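Local atomic coordinates of bacteriocin immunity protein (Pseudomonas aeruginosa, PDB entry 6W0V), a protein that probably protects the bacterium that makes pyocin S8 by binding the nuclease domain of this toxin and blocking its DNase activity. Residues Ile4-Phe12 against Arg72-Ala82; Glu11-Leu19 against Val33-Ala41. The protein carries 1 engineered substitution. All coordinates share one frame; numbering follows the deposited sequence.

Interaction 1: Ile4-Phe12 against Arg72-Ala82; sequences ISDHTEAEF and RAANGLPGFKA. Engineered in segment 4-12: His-7 (natural residue Tyr).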
loop_
_atom_site.group_PDB
_atom_site.type_symbol
_atom_site.label_atom_id
_atom_site.label_comp_id
_atom_site.label_asym_id
_atom_site.label_seq_id
_atom_site.Cartn_x
_atom_site.Cartn_y
_atom_site.Cartn_z
ATOM N N ILE B 4 6.220 9.839 -20.236
ATOM C CA ILE B 4 7.683 9.655 -20.020
ATOM C C ILE B 4 8.440 10.691 -20.849
ATOM O O ILE B 4 9.372 11.294 -20.327
ATOM C CB ILE B 4 8.088 8.222 -20.401
ATOM C CG1 ILE B 4 7.588 7.226 -19.348
ATOM C CG2 ILE B 4 9.586 8.128 -20.650
ATOM C CD1 ILE B 4 8.308 7.301 -18.026
ATOM N N SER B 5 8.052 10.859 -22.107
ATOM C CA SER B 5 8.760 11.736 -23.069
ATOM C C SER B 5 8.627 13.202 -22.645
ATOM O O SER B 5 9.417 14.014 -23.126
ATOM C CB SER B 5 8.240 11.523 -24.446
ATOM O OG SER B 5 6.865 11.843 -24.501
ATOM N N ASP B 6 7.644 13.518 -21.797
ATOM C CA ASP B 6 7.415 14.883 -21.257
ATOM C C ASP B 6 8.298 15.115 -20.031
ATOM O O ASP B 6 8.374 16.264 -19.577
ATOM C CB ASP B 6 5.964 15.096 -20.827
ATOM C CG ASP B 6 4.935 14.933 -21.926
ATOM O OD1 ASP B 6 5.207 15.387 -23.053
ATOM O OD2 ASP B 6 3.857 14.364 -21.631
ATOM N N HIS B 7 8.911 14.067 -19.486
ATOM C CA HIS B 7 9.798 14.209 -18.310
ATOM C C HIS B 7 11.251 14.141 -18.741
ATOM O O HIS B 7 11.573 13.320 -19.607
ATOM C CB HIS B 7 9.624 13.091 -17.295
ATOM C CG HIS B 7 8.272 12.989 -16.696
ATOM N ND1 HIS B 7 8.013 13.381 -15.400
ATOM C CD2 HIS B 7 7.127 12.480 -17.184
ATOM C CE1 HIS B 7 6.753 13.126 -15.121
ATOM N NE2 HIS B 7 6.187 12.577 -16.199
ATOM N N THR B 8 12.107 14.890 -18.061
ATOM C CA THR B 8 13.543 14.550 -18.007
ATOM C C THR B 8 13.667 13.316 -17.114
ATOM O O THR B 8 12.782 13.068 -16.262
ATOM C CB THR B 8 14.405 15.710 -17.509
ATOM O OG1 THR B 8 14.065 15.880 -16.135
ATOM C CG2 THR B 8 14.199 16.981 -18.305
ATOM N N GLU B 9 14.727 12.548 -17.306
ATOM C CA GLU B 9 14.975 11.374 -16.445
ATOM C C GLU B 9 15.083 11.831 -14.991
ATOM O O GLU B 9 14.476 11.191 -14.138
ATOM C CB GLU B 9 16.257 10.666 -16.848
ATOM C CG GLU B 9 16.568 9.527 -15.911
ATOM C CD GLU B 9 17.652 8.625 -16.434
ATOM O OE1 GLU B 9 18.771 8.681 -15.895
ATOM O OE2 GLU B 9 17.368 7.893 -17.394
ATOM N N ALA B 10 15.843 12.892 -14.717
ATOM C CA ALA B 10 16.055 13.390 -13.338
ATOM C C ALA B 10 14.687 13.716 -12.732
ATOM O O ALA B 10 14.435 13.340 -11.572
ATOM C CB ALA B 10 16.973 14.585 -13.348
ATOM N N GLU B 11 13.833 14.364 -13.528
ATOM C CA GLU B 11 12.463 14.796 -13.151
ATOM C C GLU B 11 11.667 13.558 -12.743
ATOM O O GLU B 11 11.093 13.531 -11.646
ATOM C CB GLU B 11 11.845 15.530 -14.337
ATOM C CG GLU B 11 10.415 15.974 -14.134
ATOM C CD GLU B 11 9.880 16.697 -15.353
ATOM O OE1 GLU B 11 8.784 17.279 -15.260
ATOM O OE2 GLU B 11 10.580 16.703 -16.383
ATOM N N PHE B 12 11.677 12.545 -13.595
ATOM C CA PHE B 12 10.940 11.289 -13.358
ATOM C C PHE B 12 11.554 10.545 -12.173
ATOM O O PHE B 12 10.837 10.004 -11.313
ATOM C CB PHE B 12 10.995 10.435 -14.611
ATOM C CG PHE B 12 9.926 9.389 -14.613
ATOM C CD1 PHE B 12 8.605 9.743 -14.820
ATOM C CD2 PHE B 12 10.240 8.072 -14.350
ATOM C CE1 PHE B 12 7.627 8.769 -14.834
ATOM C CE2 PHE B 12 9.257 7.102 -14.363
ATOM C CZ PHE B 12 7.948 7.459 -14.586
ATOM N N ARG B 72 10.547 -0.032 -21.401
ATOM C CA ARG B 72 10.161 0.891 -22.488
ATOM C C ARG B 72 11.155 0.748 -23.630
ATOM O O ARG B 72 10.711 0.629 -24.768
ATOM C CB ARG B 72 10.144 2.314 -21.957
ATOM C CG ARG B 72 9.006 2.497 -20.971
ATOM C CD ARG B 72 8.944 3.895 -20.449
ATOM N NE ARG B 72 8.602 4.772 -21.540
ATOM C CZ ARG B 72 7.394 4.941 -22.051
ATOM N NH1 ARG B 72 6.346 4.328 -21.520
ATOM N NH2 ARG B 72 7.234 5.772 -23.067
ATOM N N ALA B 73 12.440 0.730 -23.299
ATOM C CA ALA B 73 13.495 0.673 -24.327
ATOM C C ALA B 73 13.367 -0.635 -25.104
ATOM O O ALA B 73 13.686 -0.625 -26.286
ATOM C CB ALA B 73 14.841 0.836 -23.698
ATOM N N ALA B 74 12.941 -1.724 -24.466
ATOM C CA ALA B 74 12.862 -3.059 -25.103
ATOM C C ALA B 74 11.537 -3.209 -25.854
ATOM O O ALA B 74 11.402 -4.154 -26.635
ATOM C CB ALA B 74 13.017 -4.140 -24.069
ATOM N N ASN B 75 10.558 -2.339 -25.583
ATOM C CA ASN B 75 9.185 -2.555 -26.087
ATOM C C ASN B 75 8.717 -1.358 -26.904
ATOM O O ASN B 75 7.523 -1.147 -26.994
ATOM C CB ASN B 75 8.253 -2.886 -24.927
ATOM C CG ASN B 75 8.558 -4.268 -24.404
ATOM O OD1 ASN B 75 8.129 -5.259 -24.991
ATOM N ND2 ASN B 75 9.379 -4.342 -23.375
ATOM N N GLY B 76 9.638 -0.653 -27.544
ATOM C CA GLY B 76 9.285 0.275 -28.625
ATOM C C GLY B 76 8.642 1.522 -28.088
ATOM O O GLY B 76 7.910 2.177 -28.833
ATOM N N LEU B 77 8.911 1.838 -26.826
ATOM C CA LEU B 77 8.358 3.066 -26.229
ATOM C C LEU B 77 9.465 4.066 -25.992
ATOM O O LEU B 77 10.603 3.701 -25.714
ATOM C CB LEU B 77 7.634 2.706 -24.937
ATOM C CG LEU B 77 6.381 1.876 -25.149
ATOM C CD1 LEU B 77 5.805 1.489 -23.809
ATOM C CD2 LEU B 77 5.369 2.644 -25.980
ATOM N N PRO B 78 9.129 5.361 -26.108
ATOM C CA PRO B 78 10.112 6.421 -25.998
ATOM C C PRO B 78 10.579 6.599 -24.556
ATOM O O PRO B 78 9.885 6.239 -23.616
ATOM C CB PRO B 78 9.393 7.663 -26.520
ATOM C CG PRO B 78 7.942 7.382 -26.268
ATOM C CD PRO B 78 7.786 5.881 -26.382
ATOM N N GLY B 79 11.794 7.104 -24.433
ATOM C CA GLY B 79 12.394 7.454 -23.146
ATOM C C GLY B 79 12.158 8.910 -22.843
ATOM O O GLY B 79 11.229 9.534 -23.428
ATOM N N PHE B 80 12.980 9.432 -21.950
ATOM C CA PHE B 80 12.827 10.775 -21.352
ATOM C C PHE B 80 13.225 11.823 -22.381
ATOM O O PHE B 80 13.960 11.472 -23.315
ATOM C CB PHE B 80 13.670 10.837 -20.084
ATOM C CG PHE B 80 13.194 9.842 -19.067
ATOM C CD1 PHE B 80 11.953 10.013 -18.480
ATOM C CD2 PHE B 80 13.937 8.724 -18.733
ATOM C CE1 PHE B 80 11.480 9.096 -17.561
ATOM C CE2 PHE B 80 13.460 7.806 -17.813
ATOM C CZ PHE B 80 12.237 8.004 -17.215
ATOM N N LYS B 81 12.754 13.059 -22.220
ATOM C CA LYS B 81 13.328 14.203 -22.976
ATOM C C LYS B 81 14.691 14.509 -22.348
ATOM O O LYS B 81 14.848 14.271 -21.134
ATOM C CB LYS B 81 12.386 15.411 -23.024
ATOM C CG LYS B 81 12.214 16.203 -21.737
ATOM C CD LYS B 81 11.273 17.372 -21.928
ATOM C CE LYS B 81 10.867 18.044 -20.635
ATOM N NZ LYS B 81 9.556 18.719 -20.773
ATOM N N ALA B 82 15.642 14.968 -23.162
ATOM C CA ALA B 82 17.029 15.312 -22.764
ATOM C C ALA B 82 17.013 16.272 -21.568
ATOM O O ALA B 82 16.135 17.125 -21.433
ATOM C CB ALA B 82 17.764 15.912 -23.936
HETATM O O HOH W 1 7.527 17.860 -22.202
HETATM O O HOH W 2 16.510 13.314 -19.311
#
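Phe-80 lies between Ile-4 and Glu-9, which take opposite faces of its ring. Its CG stands anti to its carbonyl carbon (chi1 -62°), which carries the ring in between them. Glu-9 CA is 3.8 Å from the ring centroid of Phe-80 and Ile-4 CG2 4.1 Å from it, both CH-pi contacts. Farther out on the ring, Phe-80 CE1 packs 3.3 Å from Phe-12 CB, and the two aromatic planes meet obliquely, 42° apart. Ile-4 also lays CG1 over one face of the Arg-72 guanidinium, 3.4 Å from NE, while Leu-77 CB backs the opposite face. That flat group is fixed side-on, NE and NH2 of Arg-72 both gripping Pro-78 O in its plane. Next along the tail, Lys-81 N donates to the backbone O of the engineered His-7 (2.9 Å), and the extended Lys-81 side chain puts NZ 3.0 Å from Asp-6 O, well above the carbonyl plane. A water joins Lys-81 O to Glu-9 N. Behind these, Glu-11 OE2 accepts from Thr-8 N in a capping box at the start of helix 9-21, and Glu-9 OE2 forms a salt bridge with Lys-69. Apolar packing round one ring and bonds to main-chain oxygens thus hold the C-terminal tail.

Interaction 2: Glu11-Leu19 against Val33-Ala41; sequences EFFSLISEL and VVYAIVNAA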
loop_
_atom_site.group_PDB
_atom_site.type_symbol
_atom_site.label_atom_id
_atom_site.label_comp_id
_atom_site.label_asym_id
_atom_site.label_seq_id
_atom_site.Cartn_x
_atom_site.Cartn_y
_atom_site.Cartn_z
ATOM N N GLU B 11 13.833 14.364 -13.528
ATOM C CA GLU B 11 12.463 14.796 -13.151
ATOM C C GLU B 11 11.667 13.558 -12.743
ATOM O O GLU B 11 11.093 13.531 -11.646
ATOM C CB GLU B 11 11.845 15.530 -14.337
ATOM C CG GLU B 11 10.415 15.974 -14.134
ATOM C CD GLU B 11 9.880 16.697 -15.353
ATOM O OE1 GLU B 11 8.784 17.279 -15.260
ATOM O OE2 GLU B 11 10.580 16.703 -16.383
ATOM N N PHE B 12 11.677 12.545 -13.595
ATOM C CA PHE B 12 10.940 11.289 -13.358
ATOM C C PHE B 12 11.554 10.545 -12.173
ATOM O O PHE B 12 10.837 10.004 -11.313
ATOM C CB PHE B 12 10.995 10.435 -14.611
ATOM C CG PHE B 12 9.926 9.389 -14.613
ATOM C CD1 PHE B 12 8.605 9.743 -14.820
ATOM C CD2 PHE B 12 10.240 8.072 -14.350
ATOM C CE1 PHE B 12 7.627 8.769 -14.834
ATOM C CE2 PHE B 12 9.257 7.102 -14.363
ATOM C CZ PHE B 12 7.948 7.459 -14.586
ATOM N N PHE B 13 12.880 10.517 -12.129
ATOM C CA PHE B 13 13.630 9.826 -11.060
ATOM C C PHE B 13 13.266 10.449 -9.712
ATOM O O PHE B 13 13.126 9.718 -8.718
ATOM C CB PHE B 13 15.133 9.915 -11.298
ATOM C CG PHE B 13 15.898 9.276 -10.175
ATOM C CD1 PHE B 13 15.877 7.902 -10.013
ATOM C CD2 PHE B 13 16.572 10.049 -9.244
ATOM C CE1 PHE B 13 16.555 7.309 -8.961
ATOM C CE2 PHE B 13 17.248 9.452 -8.192
ATOM C CZ PHE B 13 17.238 8.083 -8.055
ATOM N N SER B 14 13.135 11.773 -9.695
ATOM C CA SER B 14 12.718 12.556 -8.508
ATOM C C SER B 14 11.375 12.023 -8.009
ATOM O O SER B 14 11.273 11.784 -6.795
ATOM C CB SER B 14 12.645 14.014 -8.821
ATOM O OG SER B 14 12.431 14.772 -7.643
ATOM N N LEU B 15 10.403 11.830 -8.913
ATOM C CA LEU B 15 9.065 11.285 -8.553
ATOM C C LEU B 15 9.260 9.949 -7.850
ATOM O O LEU B 15 8.690 9.744 -6.769
ATOM C CB LEU B 15 8.192 11.058 -9.787
ATOM C CG LEU B 15 7.556 12.290 -10.416
ATOM C CD1 LEU B 15 6.804 11.886 -11.673
ATOM C CD2 LEU B 15 6.633 12.992 -9.430
ATOM N N ILE B 16 10.018 9.054 -8.472
ATOM C CA ILE B 16 10.211 7.690 -7.930
ATOM C C ILE B 16 10.862 7.830 -6.560
ATOM O O ILE B 16 10.443 7.135 -5.636
ATOM C CB ILE B 16 11.071 6.841 -8.867
ATOM C CG1 ILE B 16 10.422 6.694 -10.243
ATOM C CG2 ILE B 16 11.351 5.501 -8.221
ATOM C CD1 ILE B 16 11.369 6.190 -11.303
ATOM N N SER B 17 11.895 8.665 -6.481
ATOM C CA SER B 17 12.680 8.869 -5.246
ATOM C C SER B 17 11.731 9.282 -4.122
ATOM O O SER B 17 11.885 8.766 -3.021
ATOM C CB SER B 17 13.745 9.885 -5.448
ATOM O OG SER B 17 14.474 10.069 -4.245
ATOM N N GLU B 18 10.766 10.145 -4.423
ATOM C CA GLU B 18 9.772 10.612 -3.428
ATOM C C GLU B 18 9.159 9.401 -2.728
ATOM O O GLU B 18 9.035 9.433 -1.514
ATOM C CB GLU B 18 8.667 11.432 -4.082
ATOM C CG GLU B 18 9.141 12.775 -4.583
ATOM C CD GLU B 18 8.025 13.686 -5.048
ATOM O OE1 GLU B 18 7.023 13.786 -4.330
ATOM O OE2 GLU B 18 8.164 14.289 -6.119
ATOM N N LEU B 19 8.789 8.368 -3.478
ATOM C CA LEU B 19 8.099 7.195 -2.889
ATOM C C LEU B 19 8.999 6.502 -1.868
ATOM O O LEU B 19 8.468 5.951 -0.907
ATOM C CB LEU B 19 7.655 6.245 -3.995
ATOM C CG LEU B 19 6.676 6.852 -4.992
ATOM C CD1 LEU B 19 6.295 5.841 -6.048
ATOM C CD2 LEU B 19 5.435 7.377 -4.278
ATOM N N VAL B 33 1.806 10.809 -7.087
ATOM C CA VAL B 33 3.203 10.493 -7.493
ATOM C C VAL B 33 3.201 9.090 -8.082
ATOM O O VAL B 33 3.723 8.885 -9.182
ATOM C CB VAL B 33 4.157 10.631 -6.300
ATOM C CG1 VAL B 33 5.545 10.118 -6.635
ATOM C CG2 VAL B 33 4.212 12.067 -5.825
ATOM N N VAL B 34 2.636 8.133 -7.378
ATOM C CA VAL B 34 2.651 6.728 -7.844
ATOM C C VAL B 34 2.092 6.688 -9.256
ATOM O O VAL B 34 2.710 6.092 -10.128
ATOM C CB VAL B 34 1.847 5.810 -6.916
ATOM C CG1 VAL B 34 1.601 4.458 -7.570
ATOM C CG2 VAL B 34 2.536 5.661 -5.574
ATOM N N TYR B 35 0.945 7.302 -9.476
ATOM C CA TYR B 35 0.259 7.191 -10.778
ATOM C C TYR B 35 0.942 8.062 -11.815
ATOM O O TYR B 35 0.884 7.677 -12.977
ATOM C CB TYR B 35 -1.236 7.418 -10.619
ATOM C CG TYR B 35 -1.785 6.121 -10.117
ATOM C CD1 TYR B 35 -1.942 5.057 -10.990
ATOM C CD2 TYR B 35 -1.908 5.883 -8.768
ATOM C CE1 TYR B 35 -2.350 3.816 -10.538
ATOM C CE2 TYR B 35 -2.332 4.654 -8.296
ATOM C CZ TYR B 35 -2.557 3.618 -9.184
ATOM O OH TYR B 35 -2.961 2.390 -8.745
ATOM N N ALA B 36 1.576 9.155 -11.413
ATOM C CA ALA B 36 2.368 9.955 -12.365
ATOM C C ALA B 36 3.405 8.994 -12.937
ATOM O O ALA B 36 3.601 8.959 -14.165
ATOM C CB ALA B 36 2.998 11.153 -11.712
ATOM N N ILE B 37 4.001 8.194 -12.065
ATOM C CA ILE B 37 5.074 7.252 -12.473
ATOM C C ILE B 37 4.453 6.137 -13.299
ATOM O O ILE B 37 4.910 5.876 -14.409
ATOM C CB ILE B 37 5.806 6.681 -11.257
ATOM C CG1 ILE B 37 6.537 7.792 -10.512
ATOM C CG2 ILE B 37 6.729 5.548 -11.682
ATOM C CD1 ILE B 37 6.903 7.431 -9.127
ATOM N N VAL B 38 3.488 5.442 -12.729
ATOM C CA VAL B 38 2.980 4.180 -13.313
ATOM C C VAL B 38 2.243 4.488 -14.613
ATOM O O VAL B 38 2.404 3.735 -15.565
ATOM C CB VAL B 38 2.119 3.442 -12.278
ATOM C CG1 VAL B 38 1.213 2.399 -12.904
ATOM C CG2 VAL B 38 3.018 2.841 -11.213
ATOM N N ASN B 39 1.464 5.562 -14.664
ATOM C CA ASN B 39 0.695 5.881 -15.889
ATOM C C ASN B 39 1.685 6.208 -17.005
ATOM O O ASN B 39 1.484 5.742 -18.135
ATOM C CB ASN B 39 -0.310 7.005 -15.667
ATOM C CG ASN B 39 -1.413 6.580 -14.727
ATOM O OD1 ASN B 39 -1.616 5.388 -14.523
ATOM N ND2 ASN B 39 -2.118 7.549 -14.173
ATOM N N ALA B 40 2.731 6.955 -16.678
ATOM C CA ALA B 40 3.789 7.318 -17.650
ATOM C C ALA B 40 4.517 6.045 -18.066
ATOM O O ALA B 40 4.776 5.877 -19.261
ATOM C CB ALA B 40 4.740 8.305 -17.042
ATOM N N ALA B 41 4.872 5.202 -17.102
ATOM C CA ALA B 41 5.793 4.072 -17.348
ATOM C C ALA B 41 5.213 3.156 -18.423
ATOM O O ALA B 41 5.980 2.643 -19.231
ATOM C CB ALA B 41 6.061 3.306 -16.092
#
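Ile-37 packs as a knob into a hole formed by Phe-12, Leu-15, Ile-16 and Leu-19, joining two neighbouring helices of the four-helix fold of colicin and pyocin immunity proteins. The segments 11-19 and 33-41 cross steeply, nearer antiparallel than parallel, their N-to-C directions 131° apart, with axes 9.2 Å from each other at closest approach. Because CG1 of Ile-37 stands anti to its carbonyl carbon (chi1 -65°), the longer branch enters the hole: CG1 meets Leu-15 CB at 3.7 Å, and CD1 goes on to Ile-16 CA and meets CD1 of Leu-19 tip to tip. The other branch, CG2, goes to Phe-12 CZ.

One turn earlier in its helix, Val-33 packs alongside Leu-19, the two pointing in opposite senses, with Val-33 CG1 3.6 Å from Leu-19 CD2. The same CG1 rests against the main chain at Leu-15 O, while CG2 touches the carboxylate oxygen OE1 of Glu-18, which is salt-bridged to Arg-22. Leu-19 CD2 also lies 3.6 Å from Val-34 CG2. Helix 48-51 adds Ile-50 against both Leu-19 and Ile-37, and Phe-81 of the pyocin S8 chain packs on Val-34, so this buried seam runs close to the toxin interface. Toward the C-terminal end of 33-41 the Phe-12 ring takes over: CE1 touches Ala-40 CB, and Ile-37 O lies at the ring edge, in its plane, 3.4 Å from CZ of Phe-12.

In the fold
From the N terminus, the chain passes through residues 4-8 into helix 9-21, whose start, as far as Phe-12, serves interaction 1 and whose run from Glu-11 on serves interaction 2. The turn to helix 27-41 lets interaction 2 close the shorter loop, pairing these two helices near the centre of the chain. Helices 48-51 and 61-74 follow before the end of helix 61-74 and the tail after it come back to the N-terminal segment, where interaction 1 closes the longer loop with interaction 2 nested inside it. Glu-11 and Phe-12 belong to both. The contacts also touch directly: Arg-72 NH1 probably donates to Ala-41 O, tying helix 61-74 to the end of helix 27-41.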